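Side-chain contacts in putative sugar binding protein (Bacteroides vulgatus ATCC 8482, PDB 3KEZ), which probably binds sugars or related nutrients at the bacterial outer membrane as a member of the SusD family, and carries a calcium ion: residues Glu172-Leu177 / Lys209-Glu214; Glu182-Asp187 / Trp196-Leu201; Leu379-Val384 / Asn405-Lys410. One frame throughout, in Å; residues are numbered along the deposited sequence.

Contact 1 of 3, residues Glu172-Leu177 / Lys209-Glu214; sequences EIISDL and KGEYNE
Ile174, on the flank of helix 166-183, meets Lys209 and Glu211 where helix 195-209 ends and helix 212-229 begins, in the TPR-like helical part of the SusD fold. The hairpin turn at this point has a Schellman motif at Gly210, which takes positive phi, and Glu211 follows at the N-cap position of the next helix. Along 172-177, Glu172 forms a salt bridge with Lys152, while Ile173 packs on Leu127 and Phe128 of helix 109-134. Ile174 is the residue of this segment that reaches the turn. Its CG1 stands anti to its own carbonyl carbon (chi1 -70°) and the chain runs on extended, which carries CD1 outward to 3.6 Å from Lys209 CD. Methyl and methylene meet here as plain van der Waals neighbours, with the two side chains crossing at about a right angle, and Ile174 also leans on Tyr206. Further along, Asp176 turns to Arg123 in a salt bridge. The contact is small, 76 Å² in all, and lies at the surface. On the turn side, the aliphatic chain of Lys209 runs straight as far as CE, presenting its CD methylene to Ile174; a bend at the last torsion (chi4 -97°) then swings the ammonium group toward the acid. Glu211 OE1 comes within 4.4 Å of Ile174 CD1, while its other oxygen, OE2, holds Lys209 NZ at 2.7 Å in a salt bridge.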
loop_
_atom_site.group_PDB
_atom_site.type_symbol
_atom_site.label_atom_id
_atom_site.label_comp_id
_atom_site.label_asym_id
_atom_site.label_seq_id
_atom_site.Cartn_x
_atom_site.Cartn_y
_atom_site.Cartn_z
ATOM N N GLU A 172 -18.113 3.428 0.839
ATOM C CA GLU A 172 -17.529 4.709 1.294
ATOM C C GLU A 172 -16.165 4.956 0.673
ATOM O O GLU A 172 -15.870 6.092 0.245
ATOM C CB GLU A 172 -17.425 4.757 2.824
ATOM C CG GLU A 172 -18.723 4.808 3.579
ATOM C CD GLU A 172 -19.741 5.802 2.999
ATOM O OE1 GLU A 172 -19.387 6.967 2.724
ATOM O OE2 GLU A 172 -20.891 5.393 2.783
ATOM N N ILE A 173 -15.344 3.901 0.615
ATOM C CA ILE A 173 -13.999 3.953 0.048
ATOM C C ILE A 173 -14.101 4.394 -1.404
ATOM O O ILE A 173 -13.456 5.358 -1.812
ATOM C CB ILE A 173 -13.242 2.614 0.134
ATOM C CG1 ILE A 173 -12.967 2.265 1.611
ATOM C CG2 ILE A 173 -11.910 2.700 -0.685
ATOM C CD1 ILE A 173 -12.737 0.740 1.947
ATOM N N ILE A 174 -14.947 3.713 -2.169
ATOM C CA ILE A 174 -15.082 3.981 -3.612
ATOM C C ILE A 174 -15.691 5.372 -3.833
ATOM O O ILE A 174 -15.232 6.143 -4.697
ATOM C CB ILE A 174 -15.908 2.839 -4.290
ATOM C CG1 ILE A 174 -15.074 1.540 -4.306
ATOM C CG2 ILE A 174 -16.330 3.189 -5.714
ATOM C CD1 ILE A 174 -15.878 0.259 -4.701
ATOM N N SER A 175 -16.701 5.719 -3.040
ATOM C CA SER A 175 -17.285 7.052 -3.171
ATOM C C SER A 175 -16.268 8.159 -2.940
ATOM O O SER A 175 -16.214 9.093 -3.725
ATOM C CB SER A 175 -18.467 7.247 -2.225
ATOM O OG SER A 175 -18.909 8.564 -2.287
ATOM N N ASP A 176 -15.467 8.057 -1.869
ATOM C CA ASP A 176 -14.452 9.070 -1.580
ATOM C C ASP A 176 -13.434 9.147 -2.708
ATOM O O ASP A 176 -13.155 10.214 -3.251
ATOM C CB ASP A 176 -13.728 8.742 -0.253
ATOM C CG ASP A 176 -14.561 9.063 0.984
ATOM O OD1 ASP A 176 -15.663 9.665 0.842
ATOM O OD2 ASP A 176 -14.090 8.729 2.118
ATOM N N LEU A 177 -12.907 7.990 -3.095
ATOM C CA LEU A 177 -11.850 7.977 -4.119
ATOM C C LEU A 177 -12.345 8.439 -5.469
ATOM O O LEU A 177 -11.674 9.225 -6.154
ATOM C CB LEU A 177 -11.143 6.618 -4.187
ATOM C CG LEU A 177 -10.074 6.324 -3.149
ATOM C CD1 LEU A 177 -9.739 4.805 -3.059
ATOM C CD2 LEU A 177 -8.776 7.160 -3.402
ATOM N N LYS A 209 -12.677 -5.686 -4.897
ATOM C CA LYS A 209 -14.117 -5.892 -4.945
ATOM C C LYS A 209 -14.598 -6.746 -6.106
ATOM O O LYS A 209 -15.746 -7.083 -6.152
ATOM C CB LYS A 209 -14.837 -4.525 -4.946
ATOM C CG LYS A 209 -16.292 -4.557 -4.662
ATOM C CD LYS A 209 -16.851 -3.175 -4.594
ATOM C CE LYS A 209 -18.325 -3.206 -4.290
ATOM N NZ LYS A 209 -19.068 -3.094 -5.507
ATOM N N GLY A 210 -13.732 -7.102 -7.047
ATOM C CA GLY A 210 -14.177 -7.839 -8.229
ATOM C C GLY A 210 -14.898 -7.013 -9.266
ATOM O O GLY A 210 -15.612 -7.572 -10.096
ATOM N N GLU A 211 -14.735 -5.690 -9.222
ATOM C CA GLU A 211 -15.344 -4.791 -10.231
ATOM C C GLU A 211 -14.329 -4.509 -11.342
ATOM O O GLU A 211 -13.764 -3.425 -11.427
ATOM C CB GLU A 211 -15.851 -3.504 -9.558
ATOM C CG GLU A 211 -16.980 -3.869 -8.564
ATOM C CD GLU A 211 -18.015 -2.797 -8.316
ATOM O OE1 GLU A 211 -17.693 -1.591 -8.238
ATOM O OE2 GLU A 211 -19.187 -3.193 -8.155
ATOM N N TYR A 212 -14.118 -5.518 -12.188
ATOM C CA TYR A 212 -13.012 -5.509 -13.132
ATOM C C TYR A 212 -13.123 -4.500 -14.231
ATOM O O TYR A 212 -12.110 -3.924 -14.607
ATOM C CB TYR A 212 -12.792 -6.891 -13.709
ATOM C CG TYR A 212 -12.414 -7.822 -12.617
ATOM C CD1 TYR A 212 -11.200 -7.672 -11.946
ATOM C CD2 TYR A 212 -13.266 -8.836 -12.218
ATOM C CE1 TYR A 212 -10.856 -8.496 -10.935
ATOM C CE2 TYR A 212 -12.917 -9.684 -11.197
ATOM C CZ TYR A 212 -11.721 -9.513 -10.563
ATOM O OH TYR A 212 -11.417 -10.334 -9.513
ATOM N N ASN A 213 -14.330 -4.281 -14.753
ATOM C CA ASN A 213 -14.505 -3.200 -15.746
ATOM C C ASN A 213 -14.095 -1.835 -15.224
ATOM O O ASN A 213 -13.468 -1.051 -15.936
ATOM C CB ASN A 213 -15.927 -3.126 -16.248
ATOM C CG ASN A 213 -16.378 -4.402 -16.911
ATOM O OD1 ASN A 213 -15.652 -5.002 -17.724
ATOM N ND2 ASN A 213 -17.596 -4.810 -16.598
ATOM N N GLU A 214 -14.519 -1.530 -14.003
ATOM C CA GLU A 214 -14.226 -0.264 -13.364
ATOM C C GLU A 214 -12.724 -0.217 -12.975
ATOM O O GLU A 214 -12.069 0.828 -13.129
ATOM C CB GLU A 214 -15.119 -0.109 -12.118
ATOM C CG GLU A 214 -16.624 0.022 -12.432
ATOM C CD GLU A 214 -17.392 -1.316 -12.601
ATOM O OE1 GLU A 214 -16.804 -2.444 -12.614
ATOM O OE2 GLU A 214 -18.637 -1.233 -12.751
#

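Contact 2 of 3, residues Glu182-Asp187 / Trp196-Leu201; sequences ELLSGD and WAAMTL
Trp196 and Gly186 supply the polar link: indole NE1 donates to Gly186 O at 2.8 Å. The bond is bent, 137° at the hydrogen, and though it arrives in the carbonyl plane on a lone pair, the oxygen sits 27° out of the ring plane. Gly186 CA sits above the rim of the indole face, 3.4 Å from Trp196 NE1; a CB there would clash with Trp196 CZ2. Replacing Trp196 with an alanine would probably leave Gly186 O without this donor and open a gap beside the glycine. Within the segments, Asp187 N donates to Ser185 OG at 3.0 Å, an ST turn, and Trp196 O accepts from Thr200 N and Thr200 OG1, which reach it from opposite faces of its plane.

The apolar part is a single pair, Leu184 CD1 on Ala198 CB at 3.5 Å. Both residues are buried, and they join the chain just past the end of helix 166-183 to the first turn of helix 195-209. Around them, Leu184 also touches Asp114 and Gln118 of helix 109-134, Trp196 lies on Ala226 of helix 212-229, and Ala197 packs against strand 255-259.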
loop_
_atom_site.group_PDB
_atom_site.type_symbol
_atom_site.label_atom_id
_atom_site.label_comp_id
_atom_site.label_asym_id
_atom_site.label_seq_id
_atom_site.Cartn_x
_atom_site.Cartn_y
_atom_site.Cartn_z
ATOM N N GLU A 182 -12.175 13.426 -9.465
ATOM C CA GLU A 182 -12.820 14.484 -10.163
ATOM C C GLU A 182 -12.428 15.865 -9.625
ATOM O O GLU A 182 -12.753 16.876 -10.241
ATOM C CB GLU A 182 -14.318 14.311 -10.023
ATOM C CG GLU A 182 -14.895 13.053 -10.686
ATOM C CD GLU A 182 -16.249 12.621 -10.085
ATOM O OE1 GLU A 182 -16.832 13.357 -9.259
ATOM O OE2 GLU A 182 -16.738 11.524 -10.429
ATOM N N LEU A 183 -11.785 15.894 -8.456
ATOM C CA LEU A 183 -11.450 17.127 -7.765
ATOM C C LEU A 183 -9.943 17.435 -7.727
ATOM O O LEU A 183 -9.532 18.588 -7.842
ATOM C CB LEU A 183 -12.021 17.067 -6.347
ATOM C CG LEU A 183 -13.535 17.171 -6.179
ATOM C CD1 LEU A 183 -13.903 16.996 -4.737
ATOM C CD2 LEU A 183 -14.061 18.484 -6.710
ATOM N N LEU A 184 -9.133 16.394 -7.548
ATOM C CA LEU A 184 -7.696 16.518 -7.468
ATOM C C LEU A 184 -7.074 17.039 -8.743
ATOM O O LEU A 184 -7.494 16.703 -9.860
ATOM C CB LEU A 184 -7.073 15.150 -7.182
ATOM C CG LEU A 184 -7.181 14.586 -5.782
ATOM C CD1 LEU A 184 -7.066 13.061 -5.812
ATOM C CD2 LEU A 184 -6.113 15.219 -4.913
ATOM N N SER A 185 -6.022 17.821 -8.595
ATOM C CA SER A 185 -5.219 18.235 -9.758
ATOM C C SER A 185 -4.396 17.044 -10.261
ATOM O O SER A 185 -4.019 16.186 -9.450
ATOM C CB SER A 185 -4.253 19.332 -9.351
ATOM O OG SER A 185 -3.371 19.591 -10.423
ATOM N N GLY A 186 -4.151 16.991 -11.574
ATOM C CA GLY A 186 -3.157 16.085 -12.192
ATOM C C GLY A 186 -1.695 16.539 -12.184
ATOM O O GLY A 186 -0.808 15.823 -12.654
ATOM N N ASP A 187 -1.431 17.739 -11.672
ATOM C CA ASP A 187 -0.062 18.232 -11.563
ATOM C C ASP A 187 0.786 17.385 -10.614
ATOM O O ASP A 187 0.280 16.790 -9.650
ATOM C CB ASP A 187 -0.031 19.688 -11.075
ATOM C CG ASP A 187 -0.699 20.643 -12.041
ATOM O OD1 ASP A 187 -1.084 20.221 -13.137
ATOM O OD2 ASP A 187 -0.824 21.809 -11.703
ATOM N N TRP A 196 -3.718 11.078 -10.393
ATOM C CA TRP A 196 -3.258 9.803 -10.935
ATOM C C TRP A 196 -2.985 8.781 -9.827
ATOM O O TRP A 196 -3.329 7.607 -9.959
ATOM C CB TRP A 196 -2.047 10.003 -11.858
ATOM C CG TRP A 196 -2.149 11.251 -12.669
ATOM C CD1 TRP A 196 -1.277 12.288 -12.661
ATOM C CD2 TRP A 196 -3.221 11.634 -13.560
ATOM N NE1 TRP A 196 -1.719 13.293 -13.510
ATOM C CE2 TRP A 196 -2.901 12.904 -14.074
ATOM C CE3 TRP A 196 -4.411 11.023 -13.966
ATOM C CZ2 TRP A 196 -3.720 13.574 -14.980
ATOM C CZ3 TRP A 196 -5.239 11.704 -14.853
ATOM C CH2 TRP A 196 -4.878 12.950 -15.362
ATOM N N ALA A 197 -2.402 9.232 -8.715
ATOM C CA ALA A 197 -2.281 8.384 -7.514
ATOM C C ALA A 197 -3.656 7.892 -7.069
ATOM O O ALA A 197 -3.861 6.688 -6.884
ATOM C CB ALA A 197 -1.603 9.160 -6.334
ATOM N N ALA A 198 -4.609 8.800 -6.923
ATOM C CA ALA A 198 -5.968 8.384 -6.464
ATOM C C ALA A 198 -6.649 7.415 -7.456
ATOM O O ALA A 198 -7.266 6.457 -7.030
ATOM C CB ALA A 198 -6.882 9.580 -6.166
HETATM N N MSE A 199 -6.499 7.641 -8.755
HETATM C CA MSE A 199 -7.069 6.724 -9.758
HETATM C C MSE A 199 -6.418 5.328 -9.667
HETATM O O MSE A 199 -7.078 4.304 -9.817
HETATM C CB MSE A 199 -6.919 7.264 -11.163
HETATM C CG MSE A 199 -7.779 8.375 -11.513
HETATM SE SE MSE A 199 -7.679 8.708 -13.433
HETATM C CE MSE A 199 -9.004 10.154 -13.540
ATOM N N THR A 200 -5.111 5.292 -9.449
ATOM C CA THR A 200 -4.402 4.016 -9.321
ATOM C C THR A 200 -4.894 3.263 -8.096
ATOM O O THR A 200 -5.230 2.089 -8.200
ATOM C CB THR A 200 -2.885 4.213 -9.266
ATOM O OG1 THR A 200 -2.461 4.849 -10.463
ATOM C CG2 THR A 200 -2.153 2.913 -9.118
ATOM N N LEU A 201 -5.022 3.946 -6.959
ATOM C CA LEU A 201 -5.526 3.292 -5.712
ATOM C C LEU A 201 -6.952 2.818 -5.971
ATOM O O LEU A 201 -7.283 1.683 -5.677
ATOM C CB LEU A 201 -5.496 4.214 -4.508
ATOM C CG LEU A 201 -5.959 3.690 -3.148
ATOM C CD1 LEU A 201 -5.293 2.337 -2.847
ATOM C CD2 LEU A 201 -5.677 4.711 -2.029
#

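Contact 3 of 3, residues Leu379-Val384 / Asn405-Lys410; sequences LTLENV and NGMTVK
Leu381, in the first turn of helix 381-392, sets the end of its side chain against Asn405 and Met407, which follow the end of helix 398-403. Its CB points toward that segment, and CG continues anti to the backbone N (chi1 175°), 3.9 Å from Met407 CE. From CG the branch that does the work is CD2. This methyl touches Met407 CE at 3.5 Å, tighter than usual for two carbons, and lies over the flat face of the Asn405 amide, 3.8 Å from Asn405 CG and 3.7 Å from its OD1. Leu381 and Asn405 approach from opposite directions, whereas the selenomethionine, extended beyond its CG, slants across the leucine and brings only its end methyl to it.

A helix-end motif lies on each side of the contact. Thr380 and Asn383 form a capping box: Asn383 N donates to Thr380 OG1 at 3.0 Å, and Thr380 N returns a bond to Asn383 OD1, coming in from above the amide plane. Across the contact, Gly406 with its positive phi closes a Schellman motif, and Asn405 ND2 is tied back to Asp401 O. Leu381 also rests on Glu346 and Gln350 of helix 337-350, and Met407 on Val402 of helix 398-403, just before the chain enters strand 409-410 and pairs antiparallel with strand 430-431.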
loop_
_atom_site.group_PDB
_atom_site.type_symbol
_atom_site.label_atom_id
_atom_site.label_comp_id
_atom_site.label_asym_id
_atom_site.label_seq_id
_atom_site.Cartn_x
_atom_site.Cartn_y
_atom_site.Cartn_z
ATOM N N LEU A 379 -2.834 -15.053 -21.229
ATOM C CA LEU A 379 -2.456 -14.734 -19.863
ATOM C C LEU A 379 -3.547 -15.129 -18.864
ATOM O O LEU A 379 -4.740 -14.967 -19.131
ATOM C CB LEU A 379 -2.084 -13.253 -19.713
ATOM C CG LEU A 379 -0.787 -12.762 -20.389
ATOM C CD1 LEU A 379 -0.726 -11.269 -20.177
ATOM C CD2 LEU A 379 0.424 -13.424 -19.824
ATOM N N THR A 380 -3.095 -15.670 -17.726
ATOM C CA THR A 380 -3.948 -16.067 -16.596
ATOM C C THR A 380 -3.806 -15.061 -15.419
ATOM O O THR A 380 -2.857 -14.270 -15.348
ATOM C CB THR A 380 -3.548 -17.469 -16.111
ATOM O OG1 THR A 380 -2.277 -17.361 -15.468
ATOM C CG2 THR A 380 -3.458 -18.460 -17.303
ATOM N N LEU A 381 -4.745 -15.077 -14.484
ATOM C CA LEU A 381 -4.571 -14.294 -13.284
ATOM C C LEU A 381 -3.248 -14.633 -12.598
ATOM O O LEU A 381 -2.515 -13.754 -12.156
ATOM C CB LEU A 381 -5.743 -14.505 -12.318
ATOM C CG LEU A 381 -5.637 -13.823 -10.964
ATOM C CD1 LEU A 381 -5.555 -12.299 -11.130
ATOM C CD2 LEU A 381 -6.794 -14.250 -10.052
ATOM N N GLU A 382 -2.939 -15.911 -12.508
ATOM C CA GLU A 382 -1.716 -16.319 -11.833
ATOM C C GLU A 382 -0.462 -15.738 -12.508
ATOM O O GLU A 382 0.483 -15.389 -11.827
ATOM C CB GLU A 382 -1.610 -17.837 -11.776
ATOM C CG GLU A 382 -0.307 -18.299 -11.174
ATOM C CD GLU A 382 -0.328 -19.722 -10.645
ATOM O OE1 GLU A 382 -1.290 -20.479 -10.882
ATOM O OE2 GLU A 382 0.646 -20.086 -9.973
ATOM N N ASN A 383 -0.458 -15.700 -13.841
ATOM C CA ASN A 383 0.632 -15.086 -14.621
ATOM C C ASN A 383 0.813 -13.628 -14.198
ATOM O O ASN A 383 1.932 -13.165 -13.982
ATOM C CB ASN A 383 0.327 -15.052 -16.132
ATOM C CG ASN A 383 0.325 -16.418 -16.818
ATOM O OD1 ASN A 383 -0.181 -16.510 -17.936
ATOM N ND2 ASN A 383 0.927 -17.440 -16.230
ATOM N N VAL A 384 -0.307 -12.904 -14.090
ATOM C CA VAL A 384 -0.268 -11.508 -13.722
ATOM C C VAL A 384 0.218 -11.297 -12.283
ATOM O O VAL A 384 1.107 -10.461 -12.033
ATOM C CB VAL A 384 -1.594 -10.778 -13.994
ATOM C CG1 VAL A 384 -1.524 -9.363 -13.454
ATOM C CG2 VAL A 384 -1.897 -10.749 -15.492
ATOM N N ASN A 405 -7.990 -13.029 -3.795
ATOM C CA ASN A 405 -8.382 -13.839 -4.923
ATOM C C ASN A 405 -8.800 -15.253 -4.548
ATOM O O ASN A 405 -8.947 -16.119 -5.432
ATOM C CB ASN A 405 -7.244 -13.827 -5.959
ATOM C CG ASN A 405 -7.162 -12.525 -6.682
ATOM O OD1 ASN A 405 -8.130 -12.110 -7.317
ATOM N ND2 ASN A 405 -6.019 -11.864 -6.603
ATOM N N GLY A 406 -9.021 -15.503 -3.267
ATOM C CA GLY A 406 -9.359 -16.847 -2.801
ATOM C C GLY A 406 -8.271 -17.882 -3.027
ATOM O O GLY A 406 -8.532 -19.095 -3.136
HETATM N N MSE A 407 -7.035 -17.405 -3.066
HETATM C CA MSE A 407 -5.919 -18.273 -3.196
HETATM C C MSE A 407 -5.320 -18.551 -1.824
HETATM O O MSE A 407 -5.592 -17.835 -0.856
HETATM C CB MSE A 407 -4.904 -17.675 -4.159
HETATM C CG MSE A 407 -5.423 -17.568 -5.573
HETATM SE SE MSE A 407 -4.226 -16.502 -6.626
HETATM C CE MSE A 407 -5.013 -16.683 -8.321
ATOM N N THR A 408 -4.545 -19.628 -1.730
ATOM C CA THR A 408 -3.903 -20.028 -0.478
ATOM C C THR A 408 -2.465 -19.489 -0.469
ATOM O O THR A 408 -1.699 -19.762 -1.388
ATOM C CB THR A 408 -3.887 -21.558 -0.335
ATOM O OG1 THR A 408 -5.225 -22.064 -0.518
ATOM C CG2 THR A 408 -3.331 -22.026 1.038
ATOM N N VAL A 409 -2.102 -18.721 0.571
ATOM C CA VAL A 409 -0.692 -18.378 0.812
ATOM C C VAL A 409 0.058 -19.659 1.216
ATOM O O VAL A 409 -0.327 -20.361 2.173
ATOM C CB VAL A 409 -0.547 -17.279 1.872
ATOM C CG1 VAL A 409 0.943 -17.039 2.241
ATOM C CG2 VAL A 409 -1.293 -15.937 1.420
ATOM N N LYS A 410 1.102 -20.000 0.475
ATOM C CA LYS A 410 1.876 -21.217 0.772
ATOM C C LYS A 410 3.363 -20.851 0.916
ATOM O O LYS A 410 4.021 -20.579 -0.062
ATOM C CB LYS A 410 1.671 -22.259 -0.345
ATOM C CG LYS A 410 0.275 -22.895 -0.271
ATOM C CD LYS A 410 -0.018 -23.879 -1.375
ATOM C CE LYS A 410 -1.421 -24.463 -1.283
ATOM N NZ LYS A 410 -1.612 -25.578 -2.251
#

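In the fold
Contacts 1 and 2 share helix 166-183, and their centres lie about 14 Å apart. Contact 2 is nested in the loop that contact 1 closes: the first return from helix 166-183 runs into helix 195-209, whose far end leads to the turn used by contact 1. The two meet directly, with Leu177 CD1 3.9 Å from Leu201 CG. Contact 3 comes later in the chain, with its centre about 21 Å from that of contact 1 and about 28 Å from that of contact 2; it touches neither. All three lie away from the calcium site formed by Asn261, Gln322, Glu325, Asp329 and Asn331.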